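Local coordinates for probable leucine/isoleucine/valine-binding protein (Rhodopirellula baltica, PDB 4KV7) that probably binds a branched-chain amino acid such as leucine, isoleucine or valine, although its ligand has not been established, at residues 318-323 against 330-335; 306-311 against 339-344; 52-57 against 312-317. The protein carries 1 engineered substitution. All coordinates share one frame; numbering follows the deposited sequence. Where two conformers were deposited one is given.

Contact 1 (318-323 against 330-335)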
loop_
_atom_site.group_PDB
_atom_site.type_symbol
_atom_site.label_atom_id
_atom_site.label_comp_id
_atom_site.label_asym_id
_atom_site.label_seq_id
_atom_site.Cartn_x
_atom_site.Cartn_y
_atom_site.Cartn_z
ATOM N N THR A 318 -7.135 -8.433 20.986
ATOM C CA THR A 318 -6.732 -8.697 22.371
ATOM C C THR A 318 -7.553 -7.883 23.370
ATOM O O THR A 318 -7.804 -8.322 24.499
ATOM C CB THR A 318 -5.226 -8.384 22.581
ATOM O OG1 THR A 318 -4.438 -9.225 21.732
ATOM C CG2 THR A 318 -4.804 -8.615 24.022
ATOM N N SER A 319 -7.986 -6.702 22.946
ATOM C CA SER A 319 -8.706 -5.788 23.821
ATOM C C SER A 319 -10.169 -6.153 24.013
ATOM O O SER A 319 -10.827 -5.624 24.903
ATOM C CB SER A 319 -8.624 -4.359 23.282
ATOM O OG SER A 319 -9.498 -4.170 22.183
ATOM N N ILE A 320 -10.686 -7.044 23.176
ATOM C CA ILE A 320 -12.108 -7.344 23.209
ATOM C C ILE A 320 -12.464 -8.152 24.440
ATOM O O ILE A 320 -11.808 -9.144 24.754
ATOM C CB ILE A 320 -12.559 -8.111 21.945
ATOM C CG1 ILE A 320 -12.405 -7.227 20.707
ATOM C CG2 ILE A 320 -14.011 -8.566 22.076
ATOM C CD1 ILE A 320 -12.660 -7.944 19.398
ATOM N N LYS A 321 -13.507 -7.710 25.134
ATOM C CA LYS A 321 -14.096 -8.483 26.213
ATOM C C LYS A 321 -15.445 -8.988 25.738
ATOM O O LYS A 321 -16.332 -8.198 25.420
ATOM C CB LYS A 321 -14.285 -7.629 27.463
ATOM C CG LYS A 321 -13.035 -6.907 27.923
ATOM C CD LYS A 321 -13.300 -6.232 29.260
ATOM C CE LYS A 321 -12.073 -5.505 29.786
ATOM N NZ LYS A 321 -10.966 -6.445 30.126
ATOM N N GLY A 322 -15.598 -10.304 25.687
ATOM C CA GLY A 322 -16.812 -10.891 25.163
ATOM C C GLY A 322 -16.615 -11.434 23.764
ATOM O O GLY A 322 -15.490 -11.703 23.333
ATOM N N GLU A 323 -17.726 -11.598 23.060
ATOM C CA GLU A 323 -17.731 -12.214 21.745
ATOM C C GLU A 323 -16.889 -11.442 20.743
ATOM O O GLU A 323 -16.996 -10.221 20.617
ATOM C CB GLU A 323 -19.170 -12.328 21.244
ATOM C CG GLU A 323 -19.313 -12.942 19.868
ATOM C CD GLU A 323 -20.763 -13.090 19.457
ATOM O OE1 GLU A 323 -21.541 -12.132 19.652
ATOM O OE2 GLU A 323 -21.129 -14.170 18.952
ATOM N N ALA A 330 -14.874 -4.000 14.812
ATOM C CA ALA A 330 -14.997 -2.618 14.367
ATOM C C ALA A 330 -14.854 -1.675 15.566
ATOM O O ALA A 330 -14.122 -0.687 15.508
ATOM C CB ALA A 330 -16.329 -2.407 13.664
ATOM N N ALA A 331 -15.534 -1.999 16.662
ATOM C CA ALA A 331 -15.466 -1.180 17.867
ATOM C C ALA A 331 -14.060 -1.187 18.462
ATOM O O ALA A 331 -13.557 -0.149 18.887
ATOM C CB ALA A 331 -16.490 -1.649 18.895
ATOM N N ALA A 332 -13.418 -2.351 18.488
ATOM C CA ALA A 332 -12.094 -2.458 19.091
ATOM C C ALA A 332 -11.045 -1.661 18.317
ATOM O O ALA A 332 -10.130 -1.087 18.907
ATOM C CB ALA A 332 -11.677 -3.909 19.207
ATOM N N LEU A 333 -11.157 -1.647 16.996
ATOM C CA LEU A 333 -10.255 -0.848 16.182
ATOM C C LEU A 333 -10.414 0.637 16.522
ATOM O O LEU A 333 -9.421 1.351 16.674
ATOM C CB LEU A 333 -10.497 -1.111 14.695
ATOM C CG LEU A 333 -9.983 -2.458 14.182
ATOM C CD1 LEU A 333 -10.582 -2.779 12.819
ATOM C CD2 LEU A 333 -8.456 -2.471 14.122
ATOM N N GLU A 334 -11.654 1.090 16.674
ATOM C CA GLU A 334 -11.911 2.487 17.013
ATOM C C GLU A 334 -11.499 2.826 18.445
ATOM O O GLU A 334 -11.189 3.979 18.752
ATOM C CB GLU A 334 -13.379 2.834 16.763
ATOM C CG GLU A 334 -13.734 2.767 15.285
ATOM C CD GLU A 334 -15.164 3.159 14.979
ATOM O OE1 GLU A 334 -15.988 3.220 15.913
ATOM O OE2 GLU A 334 -15.459 3.404 13.790
ATOM N N GLN A 335 -11.484 1.821 19.315
ATOM C CA GLN A 335 -11.116 2.011 20.711
ATOM C C GLN A 335 -9.601 2.097 20.901
ATOM O O GLN A 335 -9.134 2.435 21.987
ATOM C CB GLN A 335 -11.692 0.866 21.552
ATOM C CG GLN A 335 -11.639 1.073 23.055
HETATM O O HOH W 1 -8.947 -1.601 21.190
#

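Contact 2 (306-311 against 339-344)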
loop_
_atom_site.group_PDB
_atom_site.type_symbol
_atom_site.label_atom_id
_atom_site.label_comp_id
_atom_site.label_asym_id
_atom_site.label_seq_id
_atom_site.Cartn_x
_atom_site.Cartn_y
_atom_site.Cartn_z
ATOM N N GLY A 306 2.051 -5.399 5.654
ATOM C CA GLY A 306 1.149 -6.476 6.029
ATOM C C GLY A 306 1.329 -6.882 7.484
ATOM O O GLY A 306 0.359 -7.121 8.216
ATOM N N TYR A 307 2.580 -6.946 7.920
ATOM C CA TYR A 307 2.897 -7.259 9.303
ATOM C C TYR A 307 2.312 -6.223 10.264
ATOM O O TYR A 307 1.748 -6.573 11.300
ATOM C CB TYR A 307 4.414 -7.400 9.478
ATOM C CG TYR A 307 4.831 -7.626 10.905
ATOM C CD1 TYR A 307 4.752 -8.888 11.478
ATOM C CD2 TYR A 307 5.294 -6.574 11.689
ATOM C CE1 TYR A 307 5.122 -9.094 12.794
ATOM C CE2 TYR A 307 5.674 -6.774 12.998
ATOM C CZ TYR A 307 5.577 -8.027 13.547
ATOM O OH TYR A 307 5.960 -8.180 14.861
ATOM N N ILE A 308 2.450 -4.945 9.928
ATOM C CA ILE A 308 1.878 -3.862 10.730
ATOM C C ILE A 308 0.361 -3.990 10.833
ATOM O O ILE A 308 -0.204 -3.877 11.926
ATOM C CB ILE A 308 2.265 -2.494 10.153
ATOM C CG1 ILE A 308 3.744 -2.242 10.426
ATOM C CG2 ILE A 308 1.391 -1.378 10.739
ATOM C CD1 ILE A 308 4.363 -1.115 9.627
ATOM N N VAL A 309 -0.290 -4.252 9.710
ATOM C CA VAL A 309 -1.725 -4.481 9.705
ATOM C C VAL A 309 -2.098 -5.648 10.632
ATOM O O VAL A 309 -3.020 -5.532 11.448
ATOM C CB VAL A 309 -2.223 -4.687 8.264
ATOM C CG1 VAL A 309 -3.660 -5.163 8.248
ATOM C CG2 VAL A 309 -2.094 -3.391 7.485
ATOM N N GLY A 310 -1.384 -6.766 10.516
ATOM C CA GLY A 310 -1.622 -7.906 11.382
ATOM C C GLY A 310 -1.423 -7.561 12.851
ATOM O O GLY A 310 -2.228 -7.960 13.705
ATOM N N ARG A 311 -0.358 -6.825 13.158
ATOM C CA ARG A 311 -0.079 -6.417 14.534
ATOM C C ARG A 311 -1.197 -5.555 15.111
ATOM O O ARG A 311 -1.609 -5.745 16.251
ATOM C CB ARG A 311 1.254 -5.663 14.626
ATOM C CG ARG A 311 2.509 -6.532 14.602
ATOM C CD ARG A 311 2.711 -7.274 15.914
ATOM N NE ARG A 311 2.876 -6.338 17.020
ATOM C CZ ARG A 311 4.035 -5.781 17.367
ATOM N NH1 ARG A 311 5.150 -6.082 16.711
ATOM N NH2 ARG A 311 4.086 -4.934 18.388
ATOM N N PHE A 339 -2.114 5.281 20.051
ATOM C CA PHE A 339 -1.367 4.116 20.504
ATOM C C PHE A 339 0.004 4.038 19.850
ATOM O O PHE A 339 0.281 4.701 18.851
ATOM C CB PHE A 339 -2.169 2.818 20.304
ATOM C CG PHE A 339 -2.434 2.462 18.863
ATOM C CD1 PHE A 339 -3.424 3.115 18.139
ATOM C CD2 PHE A 339 -1.721 1.443 18.248
ATOM C CE1 PHE A 339 -3.678 2.781 16.827
ATOM C CE2 PHE A 339 -1.973 1.103 16.935
ATOM C CZ PHE A 339 -2.951 1.770 16.220
ATOM N N ASP A 340 0.860 3.223 20.450
ATOM C CA ASP A 340 2.245 3.104 20.032
ATOM C C ASP A 340 2.532 1.633 19.783
ATOM O O ASP A 340 2.274 0.797 20.648
ATOM C CB ASP A 340 3.146 3.638 21.146
ATOM C CG ASP A 340 4.622 3.556 20.809
ATOM O OD1 ASP A 340 4.971 3.504 19.609
ATOM O OD2 ASP A 340 5.433 3.560 21.761
ATOM N N ILE A 341 3.035 1.307 18.598
ATOM C CA ILE A 341 3.438 -0.071 18.318
ATOM C C ILE A 341 4.918 -0.172 17.965
ATOM O O ILE A 341 5.362 -1.171 17.410
ATOM C CB ILE A 341 2.580 -0.747 17.210
ATOM C CG1 ILE A 341 2.606 0.063 15.912
ATOM C CG2 ILE A 341 1.153 -0.956 17.679
ATOM C CD1 ILE A 341 1.765 -0.566 14.793
ATOM N N GLY A 342 5.686 0.861 18.293
ATOM C CA GLY A 342 7.121 0.824 18.074
ATOM C C GLY A 342 7.589 1.372 16.741
ATOM O O GLY A 342 8.667 1.005 16.267
ATOM N N LEU A 343 6.790 2.262 16.151
ATOM C CA LEU A 343 7.113 2.897 14.873
ATOM C C LEU A 343 7.866 4.217 15.030
ATOM O O LEU A 343 8.286 4.815 14.040
ATOM C CB LEU A 343 5.840 3.146 14.074
ATOM C CG LEU A 343 5.300 1.905 13.386
ATOM C CD1 LEU A 343 3.928 2.159 12.810
ATOM C CD2 LEU A 343 6.263 1.475 12.294
ATOM N N GLY A 344 8.024 4.672 16.265
ATOM C CA GLY A 344 8.743 5.909 16.522
ATOM C C GLY A 344 7.824 7.106 16.692
ATOM O O GLY A 344 8.233 8.142 17.216
HETATM O O HOH W 2 6.316 -2.877 18.896
#

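Contact 3 (52-57 against 312-317)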
loop_
_atom_site.group_PDB
_atom_site.type_symbol
_atom_site.label_atom_id
_atom_site.label_comp_id
_atom_site.label_asym_id
_atom_site.label_seq_id
_atom_site.Cartn_x
_atom_site.Cartn_y
_atom_site.Cartn_z
ATOM N N ASN A 52 1.621 -16.644 22.251
ATOM C CA ASN A 52 0.375 -16.814 22.999
ATOM C C ASN A 52 -0.343 -15.489 23.247
ATOM O O ASN A 52 -0.862 -15.245 24.330
ATOM C CB ASN A 52 0.619 -17.549 24.324
ATOM C CG ASN A 52 -0.649 -18.160 24.892
ATOM O OD1 ASN A 52 -1.528 -18.592 24.148
ATOM N ND2 ASN A 52 -0.750 -18.196 26.215
ATOM N N HIS A 53 -0.369 -14.638 22.229
ATOM C CA HIS A 53 -1.007 -13.334 22.354
ATOM C C HIS A 53 -2.525 -13.447 22.448
ATOM O O HIS A 53 -3.178 -12.584 23.034
ATOM C CB HIS A 53 -0.600 -12.417 21.201
ATOM C CG HIS A 53 0.804 -11.907 21.307
ATOM N ND1 HIS A 53 1.448 -11.276 20.264
ATOM C CD2 HIS A 53 1.686 -11.937 22.333
ATOM C CE1 HIS A 53 2.667 -10.938 20.646
ATOM N NE2 HIS A 53 2.835 -11.325 21.897
ATOM N N LEU A 54 -3.076 -14.511 21.865
ATOM C CA LEU A 54 -4.513 -14.759 21.914
ATOM C C LEU A 54 -4.777 -16.172 22.412
ATOM O O LEU A 54 -5.057 -17.068 21.617
ATOM C CB LEU A 54 -5.138 -14.564 20.530
ATOM C CG LEU A 54 -5.028 -13.163 19.922
ATOM C CD1 LEU A 54 -5.475 -13.173 18.470
ATOM C CD2 LEU A 54 -5.838 -12.153 20.717
ATOM N N PRO A 55 -4.681 -16.376 23.732
ATOM C CA PRO A 55 -4.866 -17.718 24.290
ATOM C C PRO A 55 -6.213 -18.313 23.881
ATOM O O PRO A 55 -7.213 -17.597 23.858
ATOM C CB PRO A 55 -4.810 -17.478 25.806
ATOM C CG PRO A 55 -4.040 -16.205 25.960
ATOM C CD PRO A 55 -4.437 -15.370 24.782
ATOM N N SER A 56 -6.209 -19.593 23.525
ATOM C CA SER A 56 -7.418 -20.311 23.119
ATOM C C SER A 56 -8.129 -19.710 21.906
ATOM O O SER A 56 -9.345 -19.861 21.751
ATOM C CB SER A 56 -8.387 -20.458 24.293
ATOM O OG SER A 56 -7.779 -21.180 25.346
ATOM N N LYS A 57 -7.365 -19.036 21.047
ATOM C CA LYS A 57 -7.876 -18.538 19.771
ATOM C C LYS A 57 -6.983 -19.073 18.671
ATOM O O LYS A 57 -5.768 -19.182 18.846
ATOM C CB LYS A 57 -7.867 -17.006 19.713
ATOM C CG LYS A 57 -8.683 -16.320 20.791
ATOM C CD LYS A 57 -10.143 -16.738 20.774
ATOM C CE LYS A 57 -10.914 -16.014 21.874
ATOM N NZ LYS A 57 -12.281 -16.563 22.089
ATOM N N ILE A 312 -1.685 -4.599 14.328
ATOM C CA ILE A 312 -2.762 -3.733 14.799
ATOM C C ILE A 312 -4.051 -4.520 15.013
ATOM O O ILE A 312 -4.734 -4.343 16.023
ATOM C CB ILE A 312 -3.002 -2.553 13.841
ATOM C CG1 ILE A 312 -1.746 -1.680 13.756
ATOM C CG2 ILE A 312 -4.206 -1.729 14.288
ATOM C CD1 ILE A 312 -1.787 -0.657 12.645
ATOM N N LEU A 313 -4.368 -5.398 14.072
ATOM C CA LEU A 313 -5.539 -6.257 14.195
ATOM C C LEU A 313 -5.485 -7.098 15.467
ATOM O O LEU A 313 -6.462 -7.157 16.228
ATOM C CB LEU A 313 -5.649 -7.169 12.977
ATOM C CG LEU A 313 -6.830 -8.136 13.005
ATOM C CD1 LEU A 313 -8.152 -7.385 12.998
ATOM C CD2 LEU A 313 -6.727 -9.094 11.833
ATOM N N VAL A 314 -4.342 -7.737 15.713
ATOM C CA VAL A 314 -4.184 -8.555 16.911
ATOM C C VAL A 314 -4.317 -7.717 18.180
ATOM O O VAL A 314 -4.991 -8.126 19.126
ATOM C CB VAL A 314 -2.849 -9.342 16.875
ATOM C CG1 VAL A 314 -2.528 -9.944 18.236
ATOM C CG2 VAL A 314 -2.897 -10.423 15.787
ATOM N N LYS A 315 -3.692 -6.544 18.198
ATOM C CA LYS A 315 -3.838 -5.631 19.325
ATOM C C LYS A 315 -5.311 -5.307 19.590
ATOM O O LYS A 315 -5.774 -5.365 20.732
ATOM C CB LYS A 315 -3.036 -4.350 19.075
ATOM C CG LYS A 315 -3.065 -3.345 20.228
ATOM C CD LYS A 315 -2.124 -2.173 19.948
ATOM C CE LYS A 315 -2.105 -1.152 21.072
ATOM N NZ LYS A 315 -1.340 -1.658 22.252
ATOM N N ALA A 316 -6.061 -4.995 18.538
ATOM C CA ALA A 316 -7.486 -4.723 18.698
ATOM C C ALA A 316 -8.234 -5.946 19.228
ATOM O O ALA A 316 -9.037 -5.838 20.153
ATOM C CB ALA A 316 -8.099 -4.245 17.382
ATOM N N VAL A 317 -7.976 -7.112 18.648
ATOM C CA VAL A 317 -8.671 -8.321 19.086
ATOM C C VAL A 317 -8.381 -8.640 20.558
ATOM O O VAL A 317 -9.285 -9.021 21.305
ATOM C CB VAL A 317 -8.348 -9.524 18.174
ATOM C CG1 VAL A 317 -8.929 -10.807 18.746
ATOM C CG2 VAL A 317 -8.885 -9.272 16.769
#

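Contact 1 (318-323 against 330-335)
S319 OG is gripped from two directions where S319 faces A332. It donates to the carbonyl oxygen of A316, one turn back in helix 301-319. It accepts a hydrogen from water 1, with S319 OG and the water oxygen 2.8 Å apart. The same water donates its second hydrogen to the backbone carbonyl of A332, and the distance from the water oxygen to A332 O is 2.6 Å. The two bonds open at about 113° at the water, close to tetrahedral, as expected of a water donating one bond to each side. A332 O also takes a weak bond from Q335 N within its own helix.

The torsion of S319 explains the bridge. OG stands between the backbone N and the carbonyl carbon (chi1 76°). From there it can reach back to A316 O and still meet the water. It also lies beside the methyl of A332, with S319 OG and A332 CB 3.7 Å apart.

I320 supplies the apolar part. Its CG1 meets the same methyl, at 3.7 Å from I320 CG1 to A332 CB. CD1 carries on from CG1 in an extended chain (chi2 173°) and passes at 4.2 Å from I320 CD1 to A332 CB. I320 also rests on S328 and I329 near the start of helix 326-335, and A332 packs on A316.

The contact joins the end of helix 301-319 and the first loop residue to the following helix 326-335. E323 O, in the short connection, accepts from S328 OG in the first turn of that helix. The A332 methyl takes the apolar contact from I320, while the exposed S319 edge is linked to A332 O through a water and not by a direct bond.

Contact 2 (306-311 against 339-344)
I308 and R311 of helix 301-319 meet I341 and L343 in the loop after helix 326-335. The loop contains an Asx turn at D340, and the whole belongs to a periplasmic binding protein fold.

Along the helix, Y307 comes first. One face of its ring carries CG of R311, 3.5 Å above the plane and offset toward the rim. Its OH also bonds to E47 of helix 31-50.

I308 makes the apolar touches with both branches. I308 CG2 lies 4.2 Å from I341 CD1, and the two side chains cross at about a right angle. I308 CD1 reaches L343 CD2 at the same 4.2 Å. L282, Y134 and V273 also pack on I308, so it is buried.

R311 closes the segment. Beyond CG its chain is bent at chi2 and chi3 (-74° and -61°), which brings the guanidinium edge-on to the hydroxyl end of Y307. R311 NH1 donates to Y307 OH at 2.9 Å, nearly in the guanidinium plane, and forms a salt bridge with E285. R311 NH2 donates to water 2 at 3.1 Å. That water in turn donates to I341 O, with 2.5 Å between the water oxygen and I341 O. A leucine in its place would probably leave E285 without its counter-charge and water 2 without a donor from the helix.

On the loop side, I341 CG2 sits at the edge of the F339 ring. The Asx turn is made by G342 N, which donates to D340 OD1 at 3.0 Å from above the carboxylate plane.

Contact 3 (52-57 against 312-317)
Extended torsions bring V314 and V317 to L54: in both valines CG1 is anti to the backbone N (chi1 167° and 173°). Both valines point toward the loop, and their CG1 methyls make the touch. L54 answers with CG anti to its carbonyl carbon, beside the backbone N (chi1 -62°). Its extended chi2 then sets CD1 and CD2 against the valines. L54 was modelled in two conformers, so its exact distances describe one of them.

In that conformer V317 CG1 is touched by both leucine methyls. L54 CD2 is 3.9 Å from V317 CG1, and L54 CD1 is 4.2 Å from V317 CG1. The two side chains cross at about a right angle. L54 CD1 also reaches the next valine toward the N-terminus, with 4.4 Å to V314 CG1. H53 adds a lighter touch at the rim. It uses its CB and not its ring, at 4.3 Å from H53 CB to V314 CG1. The contact is made of aliphatic carbons throughout, with L54 making most of the contact to the two valines.

The backbone of 52-57 sets L54 in place. N52, with positive phi, is the C-prime residue of a Schellman motif that ends helix 31-50. A type II turn from L54 to K57 follows, closed by K57 N donating to L54 O at 3.1 Å.

The segment is thus the return of a beta-alpha-beta crossover, from helix 31-50 into strand 57-65. K57 packs on L18 of the adjacent parallel strand 16-24. V317 rests on L18 too, L313 lies on F20 of the same strand and on F113 of strand 112-113, and A316 faces helix 326-335.

Overall arrangement
All three contacts use helix 301-319, at successive levels. Contact 2 takes 306-311, contact 3 takes 312-317 and contact 1 takes its end. The centres of contacts 1 and 3 are about 10 Å apart, those of 2 and 3 about 14 Å, and those of 1 and 2 about 17 Å. Contact 3 touches both others: A316 O lies 3.4 Å from A332 CB of contact 1, and I312 CG1 lies 3.8 Å from I341 CD1 of contact 2. Along the chain, contact 1 is nested inside the loop closed by contact 2. Contact 2 is the most central, its centre about 14 Å from the chain centre.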